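Local coordinates for KLLA0B12012p (Kluyveromyces lactis, PDB 6Y3P), which probably binds ATP through its C-terminal ATP-grasp domain of the tubulin-tyrosine ligase family, the part described here, and is a direct partner of the mRNA decapping enzyme Dcp2, at residues Q9-I14 with K47-Y52; K30-V35 with C374-F379; Q132-K137 with R155-I160; K139-K144 with F195-Y200. One frame throughout, in Å; residues are numbered along the deposited sequence.

Contact 1. Residues Q9-I14 with K47-Y52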
# COMPACT_ATOMS: atom_id res chain seq x y z
N GLN A 9 -16.50 -0.90 26.00
CA GLN A 9 -15.40 0.02 26.29
C GLN A 9 -14.58 0.31 25.01
O GLN A 9 -14.39 -0.60 24.21
CB GLN A 9 -14.53 -0.64 27.37
CG GLN A 9 -13.38 0.18 27.89
CD GLN A 9 -12.78 -0.53 29.07
OE1 GLN A 9 -12.42 -1.72 29.00
NE2 GLN A 9 -12.69 0.18 30.19
N ILE A 10 -14.14 1.58 24.82
CA ILE A 10 -13.31 2.04 23.70
C ILE A 10 -12.07 2.71 24.31
O ILE A 10 -12.22 3.63 25.09
CB ILE A 10 -14.07 2.98 22.70
CG1 ILE A 10 -15.05 2.20 21.81
CG2 ILE A 10 -13.09 3.78 21.80
CD1 ILE A 10 -16.20 3.04 21.20
N VAL A 11 -10.86 2.25 23.91
CA VAL A 11 -9.57 2.76 24.39
C VAL A 11 -8.83 3.43 23.22
O VAL A 11 -8.53 2.78 22.22
CB VAL A 11 -8.70 1.64 25.05
CG1 VAL A 11 -7.38 2.20 25.59
CG2 VAL A 11 -9.45 0.90 26.16
N LEU A 12 -8.54 4.72 23.34
CA LEU A 12 -7.84 5.52 22.32
C LEU A 12 -6.53 6.02 22.91
O LEU A 12 -6.52 7.05 23.58
CB LEU A 12 -8.75 6.69 21.89
CG LEU A 12 -8.35 7.56 20.68
CD1 LEU A 12 -8.12 6.71 19.41
CD2 LEU A 12 -9.42 8.62 20.40
N THR A 13 -5.44 5.26 22.70
CA THR A 13 -4.09 5.53 23.25
C THR A 13 -3.21 6.40 22.34
O THR A 13 -2.05 6.67 22.66
CB THR A 13 -3.39 4.21 23.63
OG1 THR A 13 -3.22 3.41 22.46
CG2 THR A 13 -4.13 3.45 24.71
N ILE A 14 -3.77 6.84 21.23
CA ILE A 14 -3.08 7.70 20.29
C ILE A 14 -2.88 9.09 20.88
O ILE A 14 -3.80 9.64 21.49
CB ILE A 14 -3.81 7.66 18.93
CG1 ILE A 14 -3.06 6.72 18.00
CG2 ILE A 14 -4.04 9.04 18.28
CD1 ILE A 14 -3.90 5.94 17.16
N LYS A 47 -14.39 -6.85 29.66
CA LYS A 47 -15.52 -6.28 28.96
C LYS A 47 -15.13 -6.34 27.48
O LYS A 47 -13.93 -6.49 27.19
CB LYS A 47 -15.69 -4.80 29.37
CG LYS A 47 -16.21 -4.57 30.79
CD LYS A 47 -16.04 -3.13 31.27
CE LYS A 47 -17.17 -2.19 30.86
NZ LYS A 47 -18.39 -2.40 31.68
N LEU A 48 -16.10 -6.23 26.54
CA LEU A 48 -15.71 -6.18 25.14
C LEU A 48 -15.20 -4.77 24.85
O LEU A 48 -15.82 -3.80 25.27
CB LEU A 48 -16.72 -6.74 24.12
CG LEU A 48 -18.14 -6.19 24.00
CD1 LEU A 48 -18.15 -4.87 23.31
CD2 LEU A 48 -18.97 -7.09 23.11
N THR A 49 -14.00 -4.68 24.30
CA THR A 49 -13.33 -3.38 24.11
C THR A 49 -12.69 -3.21 22.75
O THR A 49 -12.19 -4.16 22.16
CB THR A 49 -12.29 -3.05 25.26
OG1 THR A 49 -10.94 -3.11 24.79
CG2 THR A 49 -12.42 -3.92 26.46
N PHE A 50 -12.64 -1.97 22.30
CA PHE A 50 -11.97 -1.62 21.06
C PHE A 50 -10.85 -0.65 21.36
O PHE A 50 -11.10 0.48 21.78
CB PHE A 50 -12.94 -1.07 20.00
CG PHE A 50 -12.22 -0.78 18.70
CD1 PHE A 50 -11.69 -1.82 17.95
CD2 PHE A 50 -11.99 0.52 18.29
CE1 PHE A 50 -10.95 -1.55 16.79
CE2 PHE A 50 -11.26 0.78 17.13
CZ PHE A 50 -10.75 -0.26 16.38
N HIS A 51 -9.63 -1.11 21.14
CA HIS A 51 -8.41 -0.34 21.35
C HIS A 51 -7.89 0.17 20.00
O HIS A 51 -7.49 -0.61 19.13
CB HIS A 51 -7.37 -1.19 22.12
CG HIS A 51 -6.03 -0.54 22.41
ND1 HIS A 51 -4.93 -1.30 22.78
CD2 HIS A 51 -5.66 0.77 22.38
CE1 HIS A 51 -3.95 -0.44 22.96
NE2 HIS A 51 -4.34 0.82 22.72
N TYR A 52 -7.98 1.49 19.81
CA TYR A 52 -7.42 2.13 18.64
C TYR A 52 -6.14 2.78 19.16
O TYR A 52 -6.20 3.67 20.02
CB TYR A 52 -8.38 3.15 18.00
CG TYR A 52 -7.96 3.52 16.59
CD1 TYR A 52 -6.82 4.28 16.36
CD2 TYR A 52 -8.68 3.07 15.48
CE1 TYR A 52 -6.39 4.58 15.06
CE2 TYR A 52 -8.28 3.40 14.18
CZ TYR A 52 -7.13 4.15 13.98
OH TYR A 52 -6.69 4.48 12.71
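Gln9 lies alongside Thr49 on one face of a pair of parallel strands that are hydrogen-bonded from Gln9 O to the amide of Thr13. With CG anti to the backbone N (chi1 -176°) its chain stretches out past the threonine, and OE1 comes to 3.4 Å from Thr49 CG2, a plain van der Waals touch. Tyr52, the other residue with much surface buried here, lies on the other face with Ile10, Leu12 and Phe50. Leu12 CD1 rests 3.8 Å from Tyr52 CB, approaching the ring obliquely, while Ile14 CD1 meets the ring edge in its plane, 3.5 Å from Tyr52 CD1.

Between these ends the backbones alternate: Phe50 N gives to Gln9 O, Val11 N to Phe50 O (2.8 Å) and Tyr52 N to Val11 O (2.8 Å). Thr13 has already left the strand, yet its N still reaches Tyr52 O at 3.2 Å. Its hydroxyl accepts from the imidazole, His51 NE2 to Thr13 OG1 at 2.8 Å, with the oxygen almost in the ring plane. ND1 is bonded to Tyr69 OH, so both ring nitrogens are held and the ring's rotation is fixed; Gln57 also binds the threonine hydroxyl. A leucine in place of His51 would probably cost Thr13 OG1 its imidazole donor and leave the Tyr69 hydroxyl without its mate on ND1. Helices 21-31 and 357-375 pack against the face of Phe50 and Tyr52, and the strand order 37-38, 8-12, 48-52, 69-71 makes an all-parallel sheet, consistent with the N-terminal domain of ATP-grasp proteins.

Contact 2. Residues K30-V35 with C374-F379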
# COMPACT_ATOMS: atom_id res chain seq x y z
N LYS A 30 -20.47 9.95 17.82
CA LYS A 30 -21.60 9.89 16.91
C LYS A 30 -22.20 8.49 16.71
O LYS A 30 -23.42 8.34 16.81
CB LYS A 30 -21.22 10.50 15.56
CG LYS A 30 -22.39 10.83 14.64
CD LYS A 30 -21.94 11.12 13.21
CE LYS A 30 -21.60 12.58 12.98
NZ LYS A 30 -21.26 12.85 11.56
N HIS A 31 -21.37 7.47 16.42
CA HIS A 31 -21.85 6.14 16.09
C HIS A 31 -21.84 5.13 17.24
O HIS A 31 -22.46 4.07 17.11
CB HIS A 31 -21.11 5.57 14.87
CG HIS A 31 -21.13 6.49 13.70
ND1 HIS A 31 -22.32 6.86 13.09
CD2 HIS A 31 -20.10 7.10 13.06
CE1 HIS A 31 -21.98 7.69 12.12
NE2 HIS A 31 -20.66 7.86 12.06
N LEU A 32 -21.16 5.46 18.35
CA LEU A 32 -21.16 4.61 19.55
C LEU A 32 -21.34 5.53 20.78
O LEU A 32 -20.45 5.61 21.64
CB LEU A 32 -19.89 3.73 19.63
CG LEU A 32 -19.88 2.49 18.74
CD1 LEU A 32 -18.91 2.66 17.62
CD2 LEU A 32 -19.44 1.30 19.48
N PRO A 33 -22.47 6.28 20.88
CA PRO A 33 -22.65 7.21 22.02
C PRO A 33 -22.71 6.55 23.40
O PRO A 33 -22.35 7.20 24.38
CB PRO A 33 -23.94 7.96 21.68
CG PRO A 33 -24.69 7.04 20.78
CD PRO A 33 -23.64 6.34 19.97
N ASN A 34 -23.14 5.28 23.46
CA ASN A 34 -23.30 4.52 24.71
C ASN A 34 -22.02 3.82 25.18
O ASN A 34 -22.00 3.26 26.28
CB ASN A 34 -24.47 3.54 24.62
CG ASN A 34 -25.80 4.24 24.53
OD1 ASN A 34 -26.21 4.98 25.44
ND2 ASN A 34 -26.51 4.04 23.44
N VAL A 35 -20.95 3.89 24.37
CA VAL A 35 -19.67 3.27 24.72
C VAL A 35 -18.66 4.32 25.22
O VAL A 35 -18.31 5.23 24.46
CB VAL A 35 -19.11 2.37 23.60
CG1 VAL A 35 -17.86 1.65 24.07
CG2 VAL A 35 -20.16 1.37 23.12
N CYS A 374 -17.38 -0.86 10.53
CA CYS A 374 -16.48 -1.90 11.05
C CYS A 374 -16.49 -2.01 12.58
O CYS A 374 -16.49 -3.13 13.11
CB CYS A 374 -15.07 -1.69 10.51
SG CYS A 374 -14.97 -1.51 8.70
N VAL A 375 -16.47 -0.85 13.29
CA VAL A 375 -16.39 -0.82 14.74
C VAL A 375 -17.74 -1.16 15.38
O VAL A 375 -17.75 -1.95 16.30
CB VAL A 375 -15.76 0.49 15.29
CG1 VAL A 375 -15.75 0.54 16.84
CG2 VAL A 375 -14.35 0.69 14.74
N ARG A 376 -18.85 -0.56 14.92
CA ARG A 376 -20.19 -0.83 15.50
C ARG A 376 -20.50 -2.35 15.62
O ARG A 376 -20.83 -2.77 16.73
CB ARG A 376 -21.30 -0.09 14.71
CG ARG A 376 -21.58 1.34 15.15
CD ARG A 376 -22.68 1.97 14.29
NE ARG A 376 -23.93 1.21 14.36
CZ ARG A 376 -24.92 1.45 15.22
NH1 ARG A 376 -24.83 2.45 16.08
NH2 ARG A 376 -26.00 0.69 15.22
N PRO A 377 -20.29 -3.19 14.56
CA PRO A 377 -20.57 -4.63 14.68
C PRO A 377 -19.77 -5.44 15.72
O PRO A 377 -20.25 -6.49 16.15
CB PRO A 377 -20.30 -5.14 13.26
CG PRO A 377 -20.54 -4.00 12.40
CD PRO A 377 -19.93 -2.87 13.16
N MET A 378 -18.60 -4.95 16.15
CA MET A 378 -17.86 -5.69 17.17
C MET A 378 -18.41 -5.38 18.57
O MET A 378 -18.07 -6.06 19.53
CB MET A 378 -16.31 -5.55 17.06
CG MET A 378 -15.79 -4.24 16.51
SD MET A 378 -14.01 -4.15 16.17
CE MET A 378 -13.81 -5.62 15.03
N PHE A 379 -19.35 -4.42 18.65
CA PHE A 379 -20.06 -4.04 19.87
C PHE A 379 -21.51 -4.52 19.78
O PHE A 379 -22.37 -4.04 20.53
CB PHE A 379 -19.98 -2.52 20.06
CG PHE A 379 -18.62 -2.06 20.53
CD1 PHE A 379 -17.59 -1.85 19.63
CD2 PHE A 379 -18.37 -1.87 21.88
CE1 PHE A 379 -16.33 -1.46 20.08
CE2 PHE A 379 -17.10 -1.50 22.33
CZ PHE A 379 -16.09 -1.29 21.43
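Leu32 reaches across to three residues of 374-379. It is the first residue after helix 21-31 to leave helical geometry. From CB, CG stands anti to the carbonyl carbon (chi1 -78°), which sends the chain over to the other segment, where CG lies 4.1 Å from Arg376 CG. There the two methyls part. CD1 settles between Arg376 CG and Val375 CG1, 3.9 Å from the latter. CD2 goes to Phe379 and sits over one face of its ring, 3.9 Å from the centroid and 26° off the normal, a CH-pi contact displaced toward the rim on the CG side. Val35, at the far end of the type I turn that starts at Leu32, adds its CG1 at 3.7 Å from Phe379 CE2, obliquely to the ring.

Arg376 slides past Leu32 in the opposite direction. Its chain bends at chi3 (59°), which brings NH1 back to the carbonyl of His31: NH1 to His31 O is 3.0 Å, the oxygen close to the guanidinium plane. NE is taken by Pro382 O. Ala8 and Ile10 of strand 8-12 and Leu48 and Phe50 of strand 48-52 also pack on the Phe379 ring.

The carbonyl of His31, the last residue of helix 21-31, thus accepts from a positive group that probably suits the partly negative C-terminal end of the helix, beside an apolar joint of leucine, valine and phenylalanine.

Contact 3. Residues Q132-K137 with R155-I160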
# COMPACT_ATOMS: atom_id res chain seq x y z
N GLN A 132 13.86 -14.98 -16.12
CA GLN A 132 12.76 -15.28 -17.02
C GLN A 132 12.01 -14.04 -17.44
O GLN A 132 11.64 -13.91 -18.60
CB GLN A 132 11.82 -16.31 -16.40
CG GLN A 132 11.31 -17.30 -17.43
CD GLN A 132 10.68 -18.51 -16.83
OE1 GLN A 132 10.04 -18.46 -15.76
NE2 GLN A 132 10.74 -19.61 -17.56
N GLU A 133 11.83 -13.12 -16.51
CA GLU A 133 11.18 -11.84 -16.75
C GLU A 133 11.99 -10.98 -17.73
O GLU A 133 11.43 -10.47 -18.70
CB GLU A 133 10.99 -11.10 -15.41
CG GLU A 133 9.85 -11.65 -14.57
CD GLU A 133 8.46 -11.42 -15.12
OE1 GLU A 133 8.23 -10.38 -15.79
OE2 GLU A 133 7.59 -12.29 -14.89
N LEU A 134 13.31 -10.83 -17.47
CA LEU A 134 14.24 -10.04 -18.29
C LEU A 134 14.34 -10.62 -19.71
O LEU A 134 14.43 -9.87 -20.68
CB LEU A 134 15.62 -10.03 -17.61
CG LEU A 134 16.01 -8.85 -16.69
CD1 LEU A 134 14.83 -8.23 -15.95
CD2 LEU A 134 17.09 -9.26 -15.74
N GLU A 135 14.29 -11.97 -19.80
CA GLU A 135 14.34 -12.73 -21.05
C GLU A 135 13.10 -12.51 -21.90
O GLU A 135 13.20 -12.53 -23.13
CB GLU A 135 14.55 -14.21 -20.77
CG GLU A 135 16.02 -14.58 -20.73
CD GLU A 135 16.31 -16.06 -20.55
OE1 GLU A 135 17.29 -16.38 -19.84
OE2 GLU A 135 15.57 -16.89 -21.12
N SER A 136 11.94 -12.26 -21.24
CA SER A 136 10.65 -12.00 -21.90
C SER A 136 10.65 -10.69 -22.70
O SER A 136 9.87 -10.57 -23.65
CB SER A 136 9.50 -12.07 -20.89
OG SER A 136 8.87 -10.82 -20.65
N LYS A 137 11.52 -9.73 -22.32
CA LYS A 137 11.76 -8.44 -22.98
C LYS A 137 10.49 -7.55 -23.17
O LYS A 137 10.45 -6.70 -24.08
CB LYS A 137 12.51 -8.64 -24.32
CG LYS A 137 13.90 -9.28 -24.19
CD LYS A 137 14.84 -8.93 -25.36
CE LYS A 137 14.87 -9.96 -26.46
NZ LYS A 137 13.95 -9.62 -27.58
N ARG A 155 19.60 3.02 -12.00
CA ARG A 155 19.68 3.01 -13.46
C ARG A 155 18.60 2.16 -14.16
O ARG A 155 18.22 1.09 -13.69
CB ARG A 155 21.09 2.59 -13.91
CG ARG A 155 22.17 3.61 -13.55
CD ARG A 155 23.53 3.25 -14.12
NE ARG A 155 23.57 3.34 -15.59
CZ ARG A 155 24.63 3.06 -16.34
NH1 ARG A 155 25.77 2.68 -15.78
NH2 ARG A 155 24.56 3.17 -17.66
N ILE A 156 18.14 2.66 -15.32
CA ILE A 156 17.12 2.04 -16.18
C ILE A 156 17.77 1.10 -17.20
O ILE A 156 18.87 1.39 -17.72
CB ILE A 156 16.21 3.12 -16.86
CG1 ILE A 156 15.41 3.85 -15.81
CG2 ILE A 156 15.22 2.51 -17.89
CD1 ILE A 156 14.79 5.07 -16.28
N PHE A 157 17.07 0.02 -17.52
CA PHE A 157 17.45 -0.98 -18.52
C PHE A 157 16.22 -1.78 -18.92
O PHE A 157 15.21 -1.75 -18.22
CB PHE A 157 18.54 -1.90 -17.97
CG PHE A 157 18.08 -2.82 -16.86
CD1 PHE A 157 18.06 -2.39 -15.54
CD2 PHE A 157 17.71 -4.14 -17.14
CE1 PHE A 157 17.64 -3.24 -14.51
CE2 PHE A 157 17.33 -5.00 -16.11
CZ PHE A 157 17.30 -4.54 -14.80
N LYS A 158 16.32 -2.55 -20.00
CA LYS A 158 15.26 -3.44 -20.46
C LYS A 158 15.76 -4.87 -20.69
O LYS A 158 14.97 -5.80 -20.60
CB LYS A 158 14.59 -2.91 -21.73
CG LYS A 158 13.64 -1.73 -21.50
CD LYS A 158 12.51 -1.70 -22.53
CE LYS A 158 12.93 -1.22 -23.91
NZ LYS A 158 13.53 0.14 -23.88
N THR A 159 17.06 -5.04 -21.03
CA THR A 159 17.64 -6.37 -21.33
C THR A 159 18.83 -6.78 -20.42
O THR A 159 19.49 -5.94 -19.80
CB THR A 159 18.04 -6.45 -22.82
OG1 THR A 159 19.14 -5.59 -23.05
CG2 THR A 159 16.89 -6.07 -23.77
N ILE A 160 19.12 -8.10 -20.42
CA ILE A 160 20.24 -8.69 -19.70
C ILE A 160 21.55 -8.03 -20.12
O ILE A 160 22.32 -7.68 -19.24
CB ILE A 160 20.24 -10.25 -19.83
CG1 ILE A 160 18.99 -10.82 -19.10
CG2 ILE A 160 21.54 -10.85 -19.28
CD1 ILE A 160 18.67 -12.36 -19.18
O HOH W 1 16.98 -9.69 -21.76
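Leu134 meets two partners at different angles: it crosses Phe157 at about a right angle and Ile160 obliquely. Its CB lies 3.8 Å from Ile160 CG1, and its branch end turns to the phenyl ring, where CD1 stands 4.1 Å from Phe157 CE2, neither squarely over the face nor at the edge. The ring comes to this place because CG of Phe157 sits between the backbone N and the carbonyl carbon (chi1 68°). Trp141 of strand 140-145 touches both Leu134 and Phe157, and the three form an apolar cluster between helix 128-136 and the sheet.

Ile160 opens helix 160-171. Its chain runs on with CD1 alongside helix 128-136, reaching the aliphatic part of Glu135: CD1 to Glu135 CG is 3.8 Å, an oblique crossing. The Glu135 carboxylate makes a long, weak ion pair with Arg131. Further along, Lys137, just past the helix with positive phi, bends at chi3 and chi4 and lays its CD 3.9 Å from Thr159 CG2. Thr159 itself is the N-cap of helix 160-171.

No direct hydrogen bond joins the two segments. One water bridges them instead, donating to Leu134 O at 2.8 Å and accepting from Ile160 N at 3.0 Å, thereby linking a carbonyl near the end of one helix to an amide in the first turn of the next. The chemistry is mostly apolar, with hydrocarbon parts of charged residues at the margin and a single water as the polar tie, which suggests a joint held by side-chain fit more than by backbone pairing.

Contact 4. Residues K139-K144 with F195-Y200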
# COMPACT_ATOMS: atom_id res chain seq x y z
N LYS A 139 9.13 -5.55 -20.48
CA LYS A 139 9.07 -4.49 -19.47
C LYS A 139 10.31 -3.64 -19.33
O LYS A 139 11.39 -4.05 -19.76
CB LYS A 139 8.75 -5.11 -18.09
CG LYS A 139 7.32 -5.56 -17.94
CD LYS A 139 7.15 -6.59 -16.85
CE LYS A 139 5.85 -7.34 -17.04
NZ LYS A 139 5.60 -8.29 -15.93
N TRP A 140 10.16 -2.47 -18.66
CA TRP A 140 11.26 -1.57 -18.29
C TRP A 140 11.60 -1.89 -16.85
O TRP A 140 10.76 -2.42 -16.10
CB TRP A 140 10.88 -0.08 -18.45
CG TRP A 140 10.59 0.33 -19.87
CD1 TRP A 140 9.63 -0.18 -20.69
CD2 TRP A 140 11.30 1.31 -20.63
NE1 TRP A 140 9.70 0.42 -21.92
CE2 TRP A 140 10.70 1.35 -21.91
CE3 TRP A 140 12.39 2.15 -20.37
CZ2 TRP A 140 11.13 2.23 -22.90
CZ3 TRP A 140 12.84 3.00 -21.36
CH2 TRP A 140 12.21 3.03 -22.62
N TRP A 141 12.85 -1.64 -16.47
CA TRP A 141 13.32 -2.02 -15.15
C TRP A 141 14.21 -0.98 -14.61
O TRP A 141 14.84 -0.21 -15.34
CB TRP A 141 14.09 -3.36 -15.21
CG TRP A 141 13.29 -4.50 -15.72
CD1 TRP A 141 13.17 -4.89 -17.02
CD2 TRP A 141 12.38 -5.31 -14.97
NE1 TRP A 141 12.24 -5.90 -17.13
CE2 TRP A 141 11.76 -6.20 -15.88
CE3 TRP A 141 12.07 -5.41 -13.61
CZ2 TRP A 141 10.88 -7.21 -15.45
CZ3 TRP A 141 11.18 -6.39 -13.19
CH2 TRP A 141 10.60 -7.28 -14.10
N ILE A 142 14.33 -1.00 -13.32
CA ILE A 142 15.21 -0.10 -12.64
C ILE A 142 16.09 -0.93 -11.68
O ILE A 142 15.60 -1.87 -11.05
CB ILE A 142 14.39 1.06 -12.05
CG1 ILE A 142 15.20 2.32 -12.07
CG2 ILE A 142 13.72 0.80 -10.69
CD1 ILE A 142 14.43 3.39 -12.43
N LEU A 143 17.41 -0.67 -11.71
CA LEU A 143 18.40 -1.31 -10.86
C LEU A 143 18.69 -0.35 -9.69
O LEU A 143 19.39 0.64 -9.87
CB LEU A 143 19.68 -1.67 -11.64
CG LEU A 143 20.82 -2.29 -10.80
CD1 LEU A 143 20.52 -3.73 -10.38
CD2 LEU A 143 22.14 -2.18 -11.51
N LYS A 144 18.08 -0.63 -8.51
CA LYS A 144 18.20 0.21 -7.32
C LYS A 144 19.20 -0.41 -6.35
O LYS A 144 18.91 -1.49 -5.82
CB LYS A 144 16.84 0.35 -6.58
CG LYS A 144 15.68 0.91 -7.39
CD LYS A 144 14.37 0.24 -6.95
CE LYS A 144 13.39 1.18 -6.28
NZ LYS A 144 13.73 1.41 -4.85
N PHE A 195 21.06 -5.47 -4.38
CA PHE A 195 20.32 -4.61 -5.31
C PHE A 195 18.88 -5.07 -5.44
O PHE A 195 18.60 -6.26 -5.31
CB PHE A 195 20.93 -4.62 -6.72
CG PHE A 195 22.36 -4.19 -6.87
CD1 PHE A 195 23.39 -5.12 -6.79
CD2 PHE A 195 22.68 -2.87 -7.15
CE1 PHE A 195 24.72 -4.72 -6.93
CE2 PHE A 195 24.01 -2.48 -7.30
CZ PHE A 195 25.02 -3.41 -7.21
N ILE A 196 17.99 -4.13 -5.73
CA ILE A 196 16.60 -4.44 -6.04
C ILE A 196 16.41 -4.11 -7.52
O ILE A 196 16.90 -3.09 -8.00
CB ILE A 196 15.54 -3.76 -5.11
CG1 ILE A 196 15.71 -4.25 -3.64
CG2 ILE A 196 14.10 -4.04 -5.61
CD1 ILE A 196 15.02 -3.38 -2.56
N VAL A 197 15.78 -5.02 -8.23
CA VAL A 197 15.42 -4.86 -9.63
C VAL A 197 13.91 -4.69 -9.58
O VAL A 197 13.17 -5.61 -9.22
CB VAL A 197 15.89 -6.02 -10.52
CG1 VAL A 197 15.31 -5.91 -11.92
CG2 VAL A 197 17.43 -6.08 -10.56
N GLN A 198 13.46 -3.47 -9.85
CA GLN A 198 12.05 -3.12 -9.76
C GLN A 198 11.51 -2.75 -11.13
O GLN A 198 12.13 -1.96 -11.84
CB GLN A 198 11.92 -1.94 -8.75
CG GLN A 198 10.53 -1.31 -8.59
CD GLN A 198 9.75 -1.81 -7.40
OE1 GLN A 198 8.56 -2.15 -7.51
NE2 GLN A 198 10.36 -1.81 -6.21
N GLU A 199 10.33 -3.28 -11.49
CA GLU A 199 9.66 -2.92 -12.73
C GLU A 199 9.47 -1.41 -12.73
O GLU A 199 9.09 -0.81 -11.72
CB GLU A 199 8.31 -3.62 -12.86
CG GLU A 199 7.67 -3.38 -14.21
CD GLU A 199 6.34 -4.05 -14.43
OE1 GLU A 199 5.67 -3.69 -15.43
OE2 GLU A 199 5.99 -4.96 -13.64
N TYR A 200 9.81 -0.79 -13.85
CA TYR A 200 9.75 0.66 -13.97
C TYR A 200 8.67 1.10 -14.94
O TYR A 200 8.57 0.58 -16.05
CB TYR A 200 11.16 1.20 -14.32
CG TYR A 200 11.20 2.66 -14.73
CD1 TYR A 200 11.16 3.67 -13.77
CD2 TYR A 200 11.34 3.02 -16.06
CE1 TYR A 200 11.22 5.02 -14.15
CE2 TYR A 200 11.37 4.36 -16.45
CZ TYR A 200 11.31 5.36 -15.49
OH TYR A 200 11.38 6.67 -15.89
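Ile142 and Gln198 are a hydrogen-bonded pair of two antiparallel strands, exchanging both backbone bonds: Ile142 N to Gln198 O at 2.8 Å, and Gln198 N to Ile142 O at 2.9 Å, this one in the carbonyl plane. Lys144 and Ile196 repeat the pattern, with Ile196 N pointing almost straight at Lys144 O (176° at the hydrogen). Tyr200 N reaches Trp140 O at 2.9 Å, from above the carbonyl plane.

On their outer sides, the backbones of Trp141 and Leu143 bond to strand 154-157, and those of Phe195, Val197 and Glu199 to Ile112, Phe110 and Glu108. Among the side chains, Gln198 OE1 accepts from Lys83. Glu199 extends fully (chi1 -173°, chi2 179°) across the aliphatic chain of Lys139, OE1 lying 3.5 Å from Lys139 CG. Their charged ends stay 4.1 Å apart, Lys139 NZ to Glu199 OE2, too far for a salt bridge; Lys139 NZ pairs with Glu108, and Glu199 OE1 with Lys342. An alanine in place of Glu199 would probably leave Lys342 without its carboxylate and uncover the methylenes of Lys139.

Apolar contacts line both faces. Ile142 CD1 touches Tyr200 CD1 at 3.5 Å on one; on the other, Leu143 CD1 lies 3.8 Å from Phe195 CB, and Trp141 CE3 meets Val197 CG1. Helix 160-171 covers Leu143. These are inner strands of a five-stranded antiparallel sheet with helices on one face, consistent with one of the two subdomains that clasp ATP in the ATP-grasp fold.

Contacts 1 and 2 belong to one end of the chain and contacts 3 and 4 to the other, with about 43 to 52 Å between centres across the two groups. Within each group the parts touch: Val35 of contact 2 packs on Gln9 of contact 1, and Lys158 of contact 3 on Trp140 of contact 4. Contacts 1 and 4 are strand pairings, parallel and buried in the first, antiparallel and partly buried in the second. Contact 2 joins the C-terminal ends of helices 21-31 and 357-375, buried, with one arginine-to-carbonyl bond; contact 3, more exposed, sets the end of helix 128-136 against a strand end and the start of helix 160-171, with a bridging water.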